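Long-range contacts in cyclic UMP-AMP synthase (Rhodothermus marinus SG0.5JP17-172, PDB 6E0K), which joins UTP and ATP into the cyclic dinucleotide 3',3'-cUAMP, a second messenger that switches on CBASS effectors against bacteriophage: residues A[3-8]-A[230-235]; A[51-56]-A[185-190]; A[194-199]-A[277-282]. All blocks are in the same frame, centred on the assembly; numbering follows the deposited sequence.

Contact 1 of 3, residues A[3-8]-A[230-235]; sequences VPESQL and TFKDTF
Helix 231-244 turns the backbone N-H groups of its first turn, which have no preceding turn's carbonyl to bond, toward Glu5, whose carboxylate engages two of them. OE2 of Glu5 accepts from Phe231 N at 2.8 Å through its syn lone pair, with an N-H...O angle of 159°. OE1 of Glu5 takes the N-H of Lys232 at 2.9 Å, again on the syn side but 26° out of the carboxylate plane. Two bonds to successive amides fix the rotation of the carboxylate, and the positive end of the helix dipole probably stabilises its negative charge. The chain of Glu5 gets there with CG anti to the backbone N (chi1 173°) and a bend at chi2. Thr230 is the N-cap of the same helix: its OG1 accepts from Asp233 N at 3.0 Å, so the cap residue serves the third amide of the first turn while Glu5, from the N-terminal helix 5-11, takes the first two. OE2 of Glu5 also lies at the edge of the Phe231 ring, near its plane. Farther along helix 5-11, at Leu8, the contact turns apolar. Leu8 CB packs on Phe231 CB at 3.6 Å, its CD1 rests against Lys232 CA at 3.6 Å, and its CD2 reaches Phe235 CD2 at 3.9 Å. The aliphatic part of Lys232 runs past the start of helix 5-11, where its CE comes within 3.3 Å of Val3 O. Met192 of helix 186-202 and Trp283 of helix 269-285 both touch Leu8 and Phe235, and Trp283 stacks on the Phe235 ring.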
loop_
_atom_site.group_PDB
_atom_site.type_symbol
_atom_site.label_atom_id
_atom_site.label_comp_id
_atom_site.label_asym_id
_atom_site.label_seq_id
_atom_site.Cartn_x
_atom_site.Cartn_y
_atom_site.Cartn_z
ATOM N N VAL A 3 5.214 4.839 27.345
ATOM C CA VAL A 3 5.013 6.099 26.631
ATOM C C VAL A 3 3.703 6.725 27.092
ATOM O O VAL A 3 2.671 6.038 27.134
ATOM C CB VAL A 3 5.019 5.899 25.107
ATOM C CG1 VAL A 3 4.868 7.249 24.406
ATOM C CG2 VAL A 3 6.302 5.217 24.655
ATOM N N PRO A 4 3.701 8.013 27.443
ATOM C CA PRO A 4 2.456 8.681 27.843
ATOM C C PRO A 4 1.369 8.564 26.785
ATOM O O PRO A 4 1.631 8.597 25.578
ATOM C CB PRO A 4 2.889 10.137 28.023
ATOM C CG PRO A 4 4.331 10.036 28.442
ATOM C CD PRO A 4 4.880 8.877 27.627
ATOM N N GLU A 5 0.125 8.458 27.262
ATOM C CA GLU A 5 -1.013 8.322 26.356
ATOM C C GLU A 5 -1.096 9.492 25.386
ATOM O O GLU A 5 -1.372 9.298 24.194
ATOM C CB GLU A 5 -2.308 8.209 27.159
ATOM C CG GLU A 5 -3.574 8.220 26.312
ATOM C CD GLU A 5 -3.864 6.875 25.684
ATOM O OE1 GLU A 5 -3.301 5.867 26.169
ATOM O OE2 GLU A 5 -4.662 6.827 24.719
ATOM N N SER A 6 -0.862 10.716 25.877
ATOM C CA SER A 6 -0.950 11.891 25.017
ATOM C C SER A 6 0.086 11.864 23.904
ATOM O O SER A 6 -0.159 12.407 22.818
ATOM C CB SER A 6 -0.779 13.159 25.842
ATOM O OG SER A 6 0.463 13.138 26.532
ATOM N N GLN A 7 1.262 11.293 24.166
ATOM C CA GLN A 7 2.257 11.149 23.112
ATOM C C GLN A 7 1.800 10.142 22.067
ATOM O O GLN A 7 1.918 10.391 20.864
ATOM C CB GLN A 7 3.604 10.728 23.710
ATOM C CG GLN A 7 4.706 10.537 22.673
ATOM C CD GLN A 7 5.035 11.821 21.938
ATOM O OE1 GLN A 7 5.754 12.677 22.457
ATOM N NE2 GLN A 7 4.492 11.973 20.735
ATOM N N LEU A 8 1.285 8.994 22.507
ATOM C CA LEU A 8 0.773 8.021 21.552
ATOM C C LEU A 8 -0.390 8.597 20.757
ATOM O O LEU A 8 -0.498 8.359 19.549
ATOM C CB LEU A 8 0.344 6.752 22.284
ATOM C CG LEU A 8 1.461 6.072 23.075
ATOM C CD1 LEU A 8 0.880 4.911 23.865
ATOM C CD2 LEU A 8 2.545 5.574 22.123
ATOM N N THR A 230 -7.446 2.332 24.948
ATOM C CA THR A 230 -6.553 3.477 24.947
ATOM C C THR A 230 -5.410 3.164 24.003
ATOM O O THR A 230 -5.185 2.009 23.634
ATOM C CB THR A 230 -5.983 3.792 26.336
ATOM O OG1 THR A 230 -5.153 2.708 26.776
ATOM C CG2 THR A 230 -7.091 4.019 27.352
ATOM N N PHE A 231 -4.650 4.196 23.640
ATOM C CA PHE A 231 -3.488 3.923 22.809
ATOM C C PHE A 231 -2.412 3.174 23.582
ATOM O O PHE A 231 -1.697 2.365 22.993
ATOM C CB PHE A 231 -2.960 5.217 22.190
ATOM C CG PHE A 231 -3.818 5.707 21.067
ATOM C CD1 PHE A 231 -3.790 5.061 19.841
ATOM C CD2 PHE A 231 -4.678 6.773 21.243
ATOM C CE1 PHE A 231 -4.593 5.480 18.791
ATOM C CE2 PHE A 231 -5.496 7.197 20.200
ATOM C CZ PHE A 231 -5.451 6.558 18.975
ATOM N N LYS A 232 -2.294 3.409 24.892
ATOM C CA LYS A 232 -1.312 2.666 25.684
ATOM C C LYS A 232 -1.652 1.181 25.711
ATOM O O LYS A 232 -0.778 0.326 25.521
ATOM C CB LYS A 232 -1.237 3.222 27.107
ATOM C CG LYS A 232 -0.514 4.551 27.202
ATOM C CD LYS A 232 -0.527 5.099 28.619
ATOM C CE LYS A 232 0.671 4.636 29.418
ATOM N NZ LYS A 232 0.734 5.427 30.673
ATOM N N ASP A 233 -2.922 0.855 25.954
ATOM C CA ASP A 233 -3.325 -0.547 25.974
ATOM C C ASP A 233 -3.186 -1.173 24.596
ATOM O O ASP A 233 -2.815 -2.346 24.478
ATOM C CB ASP A 233 -4.761 -0.683 26.481
ATOM C CG ASP A 233 -4.898 -0.283 27.939
ATOM O OD1 ASP A 233 -3.949 -0.531 28.708
ATOM O OD2 ASP A 233 -5.942 0.287 28.309
ATOM N N THR A 234 -3.483 -0.407 23.542
ATOM C CA THR A 234 -3.347 -0.934 22.192
ATOM C C THR A 234 -1.883 -1.158 21.847
ATOM O O THR A 234 -1.519 -2.218 21.322
ATOM C CB THR A 234 -4.001 0.011 21.185
ATOM O OG1 THR A 234 -5.407 0.080 21.445
ATOM C CG2 THR A 234 -3.779 -0.498 19.768
ATOM N N PHE A 235 -1.023 -0.180 22.157
ATOM C CA PHE A 235 0.401 -0.331 21.870
ATOM C C PHE A 235 0.923 -1.633 22.467
ATOM O O PHE A 235 1.525 -2.453 21.769
ATOM C CB PHE A 235 1.177 0.879 22.418
ATOM C CG PHE A 235 2.642 0.932 22.005
ATOM C CD1 PHE A 235 3.567 0.051 22.553
ATOM C CD2 PHE A 235 3.090 1.890 21.107
ATOM C CE1 PHE A 235 4.911 0.102 22.193
ATOM C CE2 PHE A 235 4.443 1.951 20.740
ATOM C CZ PHE A 235 5.345 1.051 21.286
#

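Contact 2 of 3, residues A[51-56]-A[185-190]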
loop_
_atom_site.group_PDB
_atom_site.type_symbol
_atom_site.label_atom_id
_atom_site.label_comp_id
_atom_site.label_asym_id
_atom_site.label_seq_id
_atom_site.Cartn_x
_atom_site.Cartn_y
_atom_site.Cartn_z
ATOM N N ASN A 51 -5.667 4.795 2.184
ATOM C CA ASN A 51 -5.974 3.935 3.314
ATOM C C ASN A 51 -6.034 4.692 4.623
ATOM O O ASN A 51 -6.165 4.064 5.682
ATOM C CB ASN A 51 -4.961 2.795 3.389
ATOM C CG ASN A 51 -5.198 1.763 2.298
ATOM O OD1 ASN A 51 -6.011 0.857 2.461
ATOM N ND2 ASN A 51 -4.528 1.931 1.166
ATOM N N SER A 52 -5.986 6.027 4.558
ATOM C CA SER A 52 -6.052 6.900 5.727
ATOM C C SER A 52 -4.949 6.601 6.724
ATOM O O SER A 52 -5.124 6.812 7.922
ATOM C CB SER A 52 -7.414 6.818 6.427
ATOM O OG SER A 52 -8.451 7.159 5.536
ATOM N N THR A 53 -3.798 6.134 6.255
ATOM C CA THR A 53 -2.674 5.884 7.146
ATOM C C THR A 53 -1.521 6.842 6.910
ATOM O O THR A 53 -0.429 6.618 7.441
ATOM C CB THR A 53 -2.185 4.440 6.997
ATOM O OG1 THR A 53 -1.818 4.209 5.634
ATOM C CG2 THR A 53 -3.284 3.468 7.375
ATOM N N ASN A 54 -1.743 7.931 6.172
ATOM C CA ASN A 54 -0.686 8.914 5.965
ATOM C C ASN A 54 -0.402 9.690 7.254
ATOM O O ASN A 54 -1.324 10.163 7.929
ATOM C CB ASN A 54 -1.070 9.884 4.839
ATOM C CG ASN A 54 -2.384 10.595 5.105
ATOM O OD1 ASN A 54 -3.443 9.958 5.185
ATOM N ND2 ASN A 54 -2.328 11.916 5.230
ATOM N N ILE A 55 0.880 9.786 7.618
ATOM C CA ILE A 55 1.261 10.552 8.806
ATOM C C ILE A 55 1.713 11.962 8.463
ATOM O O ILE A 55 1.900 12.783 9.377
ATOM C CB ILE A 55 2.343 9.819 9.634
ATOM C CG1 ILE A 55 3.597 9.559 8.797
ATOM C CG2 ILE A 55 1.773 8.518 10.213
ATOM C CD1 ILE A 55 4.776 9.019 9.603
ATOM N N ARG A 56 1.872 12.281 7.179
ATOM C CA ARG A 56 2.127 13.642 6.728
ATOM C C ARG A 56 1.087 14.024 5.685
ATOM O O ARG A 56 0.341 13.180 5.174
ATOM C CB ARG A 56 3.536 13.799 6.137
ATOM C CG ARG A 56 4.660 13.322 7.062
ATOM C CD ARG A 56 6.016 13.693 6.506
ATOM N NE ARG A 56 6.091 15.129 6.254
ATOM C CZ ARG A 56 6.470 16.034 7.149
ATOM N NH1 ARG A 56 6.824 15.662 8.375
ATOM N NH2 ARG A 56 6.500 17.318 6.817
ATOM N N TRP A 185 -10.369 1.887 15.469
ATOM C CA TRP A 185 -9.054 1.972 16.084
ATOM C C TRP A 185 -7.927 1.478 15.187
ATOM O O TRP A 185 -6.765 1.808 15.446
ATOM C CB TRP A 185 -9.021 1.162 17.384
ATOM C CG TRP A 185 -9.593 1.908 18.559
ATOM C CD1 TRP A 185 -10.914 2.000 18.914
ATOM C CD2 TRP A 185 -8.866 2.683 19.513
ATOM N NE1 TRP A 185 -11.046 2.772 20.046
ATOM C CE2 TRP A 185 -9.804 3.200 20.435
ATOM C CE3 TRP A 185 -7.511 2.977 19.691
ATOM C CZ2 TRP A 185 -9.430 4.006 21.505
ATOM C CZ3 TRP A 185 -7.140 3.770 20.763
ATOM C CH2 TRP A 185 -8.096 4.274 21.657
ATOM N N TYR A 186 -8.235 0.682 14.160
ATOM C CA TYR A 186 -7.168 0.071 13.369
ATOM C C TYR A 186 -6.304 1.118 12.665
ATOM O O TYR A 186 -5.074 1.088 12.768
ATOM C CB TYR A 186 -7.775 -0.916 12.364
ATOM C CG TYR A 186 -6.772 -1.568 11.435
ATOM C CD1 TYR A 186 -5.660 -2.242 11.946
ATOM C CD2 TYR A 186 -6.940 -1.535 10.051
ATOM C CE1 TYR A 186 -4.748 -2.843 11.104
ATOM C CE2 TYR A 186 -6.028 -2.130 9.202
ATOM C CZ TYR A 186 -4.928 -2.789 9.744
ATOM O OH TYR A 186 -4.025 -3.368 8.884
ATOM N N LYS A 187 -6.919 2.062 11.965
ATOM C CA LYS A 187 -6.095 3.008 11.212
ATOM C C LYS A 187 -5.338 3.967 12.133
ATOM O O LYS A 187 -4.152 4.218 11.892
ATOM C CB LYS A 187 -6.947 3.780 10.195
ATOM C CG LYS A 187 -7.613 2.871 9.179
ATOM C CD LYS A 187 -6.618 2.003 8.449
ATOM C CE LYS A 187 -7.315 1.173 7.377
ATOM N NZ LYS A 187 -8.025 2.033 6.380
ATOM N N PRO A 188 -5.948 4.526 13.191
ATOM C CA PRO A 188 -5.136 5.318 14.131
ATOM C C PRO A 188 -3.985 4.530 14.719
ATOM O O PRO A 188 -2.921 5.103 14.982
ATOM C CB PRO A 188 -6.141 5.740 15.217
ATOM C CG PRO A 188 -7.482 5.720 14.510
ATOM C CD PRO A 188 -7.386 4.576 13.525
ATOM N N THR A 189 -4.170 3.226 14.935
ATOM C CA THR A 189 -3.090 2.424 15.498
ATOM C C THR A 189 -1.948 2.273 14.500
ATOM O O THR A 189 -0.774 2.369 14.876
ATOM C CB THR A 189 -3.628 1.058 15.941
ATOM O OG1 THR A 189 -4.576 1.261 17.002
ATOM C CG2 THR A 189 -2.494 0.180 16.474
ATOM N N ILE A 190 -2.268 2.044 13.223
ATOM C CA ILE A 190 -1.229 2.021 12.197
ATOM C C ILE A 190 -0.441 3.319 12.218
ATOM O O ILE A 190 0.795 3.320 12.182
ATOM C CB ILE A 190 -1.841 1.783 10.809
ATOM C CG1 ILE A 190 -2.382 0.356 10.692
ATOM C CG2 ILE A 190 -0.798 2.041 9.728
ATOM C CD1 ILE A 190 -3.180 0.172 9.393
HETATM O O HOH W 1 -8.054 0.380 4.046
#
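Lys187 NZ is held by the backbone and, through a water, the side chain of Asn51: it donates to the carbonyl Asn51 O at 2.8 Å, and to a water 2.9 Å from NZ that in turn donates to Asn51 OD1 at 2.6 Å. The direct bond comes from above the carbonyl plane, 36° out of it, with a C=O...N angle of 130°. Bends at chi2 and chi4 curl the lysine chain round so that CD and CE lie alongside the same carbonyl. Asn51 ND2 is bonded to Gly47 O, which holds the amide that carries the water. The acceptor sits in the turn that follows helix 47-50, which ends in a Schellman motif with Ser52 as its C-prime residue at positive phi; Gly47 and Ser48, at the start of this short helix, bind ATP. Beyond this turn, Thr53 CG2 wedges between Lys187 CD, at 3.8 Å, and Ile190 CG2, at 3.7 Å, one turn apart on helix 186-202. The methyl of Thr53 thus faces the helix, while its OG1 bonds to Glu216 and its backbone O to the ATP-binding Lys194. Ile190 CD1 in turn sits over one face of the Tyr186 ring, offset toward its rim.

Contact 3 of 3, residues A[194-199]-A[277-282]; sequences KNARTY and RYMDDL
Apolar packing carries this crossing of two helices, and no hydrogen bond spans it. Ala196 CB is the central point on helix 186-202, touching Leu282 CD2 at 3.8 Å and Met279 SD at 4.0 Å. With so small a residue there, the side chains of the other helix come up close to the backbone: the methyl CE of Met279 lies 4.1 Å from Arg197 N. Met279 manages this by bending at chi2 (-61°) and again at chi3, which folds the thioether across toward the alanine. The two methyls of Leu282 divide their work. While CD2 meets Ala196, CD1 approaches Tyr199 CE1 at 3.9 Å, coming obliquely to the ring. The branch is placed by CG of Leu282 standing anti to the backbone N (chi1 172°).

Polar groups of helix 186-202 turn elsewhere. Arg197 NH2 donates to Thr198 OG1 at 2.9 Å, roughly in the guanidinium plane, and NH1 of Arg197 bonds to Ala210 O and to the hydroxyl of Ser212, an ATP-binding residue. Lys194, which also binds ATP, has its CA over one face of that guanidinium, toward the rim. The bond probably helps position Ser212, with Arg197 in the second shell.

The short segments run nearly at right angles, 82° between their directions, with axes 10.8 Å apart at closest approach. Met279 also packs on Phe193 and Leu200 of helix 186-202 and on Phe235 and Ile239 of helix 231-244, while Tyr199 meets the ring of Trp11, the last residue of helix 5-11. Helix 269-285 thus packs against helices 186-202, 231-244 and, through Trp283 on Leu8, 5-11.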
loop_
_atom_site.group_PDB
_atom_site.type_symbol
_atom_site.label_atom_id
_atom_site.label_comp_id
_atom_site.label_asym_id
_atom_site.label_seq_id
_atom_site.Cartn_x
_atom_site.Cartn_y
_atom_site.Cartn_z
ATOM N N LYS A 194 3.510 3.947 12.849
ATOM C CA LYS A 194 4.321 4.644 11.851
ATOM C C LYS A 194 5.051 5.835 12.455
ATOM O O LYS A 194 6.234 6.057 12.175
ATOM C CB LYS A 194 3.446 5.108 10.678
ATOM C CG LYS A 194 3.090 4.021 9.708
ATOM C CD LYS A 194 2.220 4.634 8.618
ATOM C CE LYS A 194 1.947 3.710 7.481
ATOM N NZ LYS A 194 1.464 4.587 6.356
ATOM N N ASN A 195 4.345 6.656 13.230
ATOM C CA ASN A 195 5.006 7.804 13.846
ATOM C C ASN A 195 6.010 7.385 14.919
ATOM O O ASN A 195 7.046 8.045 15.083
ATOM C CB ASN A 195 3.965 8.759 14.420
ATOM C CG ASN A 195 3.604 9.884 13.456
ATOM O OD1 ASN A 195 4.471 10.485 12.804
ATOM N ND2 ASN A 195 2.316 10.166 13.353
ATOM N N ALA A 196 5.727 6.309 15.656
ATOM C CA ALA A 196 6.718 5.797 16.603
ATOM C C ALA A 196 7.990 5.375 15.876
ATOM O O ALA A 196 9.102 5.727 16.286
ATOM C CB ALA A 196 6.126 4.633 17.393
ATOM N N ARG A 197 7.831 4.631 14.779
ATOM C CA ARG A 197 8.954 4.245 13.929
ATOM C C ARG A 197 9.736 5.463 13.444
ATOM O O ARG A 197 10.966 5.512 13.555
ATOM C CB ARG A 197 8.416 3.435 12.740
ATOM C CG ARG A 197 9.405 3.158 11.616
ATOM C CD ARG A 197 8.644 3.023 10.297
ATOM N NE ARG A 197 8.000 4.283 9.979
ATOM C CZ ARG A 197 7.152 4.503 8.976
ATOM N NH1 ARG A 197 6.785 3.544 8.115
ATOM N NH2 ARG A 197 6.664 5.723 8.831
ATOM N N THR A 198 9.036 6.453 12.884
ATOM C CA THR A 198 9.702 7.618 12.312
ATOM C C THR A 198 10.388 8.456 13.387
ATOM O O THR A 198 11.474 8.996 13.157
ATOM C CB THR A 198 8.683 8.428 11.512
ATOM O OG1 THR A 198 8.273 7.633 10.394
ATOM C CG2 THR A 198 9.271 9.744 11.016
ATOM N N TYR A 199 9.787 8.546 14.574
ATOM C CA TYR A 199 10.457 9.190 15.700
ATOM C C TYR A 199 11.811 8.542 15.981
ATOM O O TYR A 199 12.811 9.241 16.203
ATOM C CB TYR A 199 9.544 9.133 16.929
ATOM C CG TYR A 199 10.186 9.500 18.245
ATOM C CD1 TYR A 199 10.713 8.528 19.076
ATOM C CD2 TYR A 199 10.221 10.813 18.668
ATOM C CE1 TYR A 199 11.293 8.859 20.280
ATOM C CE2 TYR A 199 10.789 11.147 19.878
ATOM C CZ TYR A 199 11.325 10.163 20.672
ATOM O OH TYR A 199 11.901 10.485 21.877
ATOM N N ARG A 277 11.475 -5.390 18.674
ATOM C CA ARG A 277 12.503 -5.025 19.652
ATOM C C ARG A 277 12.605 -3.511 19.812
ATOM O O ARG A 277 12.748 -3.007 20.935
ATOM C CB ARG A 277 13.864 -5.609 19.256
ATOM C CG ARG A 277 13.996 -7.095 19.492
ATOM C CD ARG A 277 15.444 -7.564 19.359
ATOM N NE ARG A 277 16.018 -7.353 18.030
ATOM C CZ ARG A 277 15.926 -8.216 17.023
ATOM N NH1 ARG A 277 15.241 -9.346 17.162
ATOM N NH2 ARG A 277 16.518 -7.940 15.867
ATOM N N TYR A 278 12.519 -2.763 18.706
ATOM C CA TYR A 278 12.632 -1.314 18.816
ATOM C C TYR A 278 11.407 -0.720 19.510
ATOM O O TYR A 278 11.528 0.234 20.286
ATOM C CB TYR A 278 12.851 -0.685 17.429
ATOM C CG TYR A 278 14.309 -0.655 16.989
ATOM C CD1 TYR A 278 14.948 -1.809 16.546
ATOM C CD2 TYR A 278 15.037 0.529 17.018
ATOM C CE1 TYR A 278 16.277 -1.777 16.133
ATOM C CE2 TYR A 278 16.358 0.567 16.618
ATOM C CZ TYR A 278 16.975 -0.584 16.182
ATOM O OH TYR A 278 18.304 -0.562 15.779
ATOM N N MET A 279 10.223 -1.293 19.277
ATOM C CA MET A 279 9.037 -0.821 19.988
ATOM C C MET A 279 9.124 -1.132 21.474
ATOM O O MET A 279 8.759 -0.296 22.304
ATOM C CB MET A 279 7.781 -1.447 19.386
ATOM C CG MET A 279 7.488 -0.962 17.973
ATOM S SD MET A 279 7.206 0.840 17.817
ATOM C CE MET A 279 8.765 1.369 17.110
ATOM N N ASP A 280 9.616 -2.326 21.824
ATOM C CA ASP A 280 9.850 -2.663 23.225
ATOM C C ASP A 280 10.774 -1.646 23.882
ATOM O O ASP A 280 10.502 -1.161 24.987
ATOM C CB ASP A 280 10.480 -4.050 23.324
ATOM C CG ASP A 280 9.473 -5.177 23.376
ATOM O OD1 ASP A 280 8.295 -4.956 23.724
ATOM O OD2 ASP A 280 9.895 -6.325 23.095
ATOM N N ASP A 281 11.908 -1.357 23.233
ATOM C CA ASP A 281 12.897 -0.452 23.819
ATOM C C ASP A 281 12.337 0.951 23.964
ATOM O O ASP A 281 12.604 1.631 24.961
ATOM C CB ASP A 281 14.163 -0.392 22.960
ATOM C CG ASP A 281 14.998 -1.643 23.025
ATOM O OD1 ASP A 281 14.823 -2.453 23.959
ATOM O OD2 ASP A 281 15.858 -1.791 22.129
ATOM N N LEU A 282 11.589 1.419 22.959
ATOM C CA LEU A 282 10.953 2.732 23.041
ATOM C C LEU A 282 10.042 2.813 24.255
ATOM O O LEU A 282 10.091 3.777 25.036
ATOM C CB LEU A 282 10.160 2.984 21.754
ATOM C CG LEU A 282 9.263 4.209 21.707
ATOM C CD1 LEU A 282 10.125 5.470 21.704
ATOM C CD2 LEU A 282 8.413 4.129 20.440
#

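How the contacts relate
Starting from the N terminus, contact 1 opens first, and its loop closes at helix 231-244 after running through the nucleotidyltransferase sheet. Contact 2 falls wholly within that span: it leaves the loop after helix 47-50 and closes at the start of helix 186-202. Contact 3 opens only afterwards, further along the same helix, and closes on helix 269-285, beyond the end of contact 1, so contacts 1 and 3 cross. Contacts 2 and 3 share helix 186-202 and also meet where Ile55 packs on Lys194, Asn195 and Thr198. Contact 1 touches both others, through Trp185 and Thr189 and through Met279. Together they tie the loop after ATP-binding helix 47-50 and the N-terminal helix to the C-terminal helices.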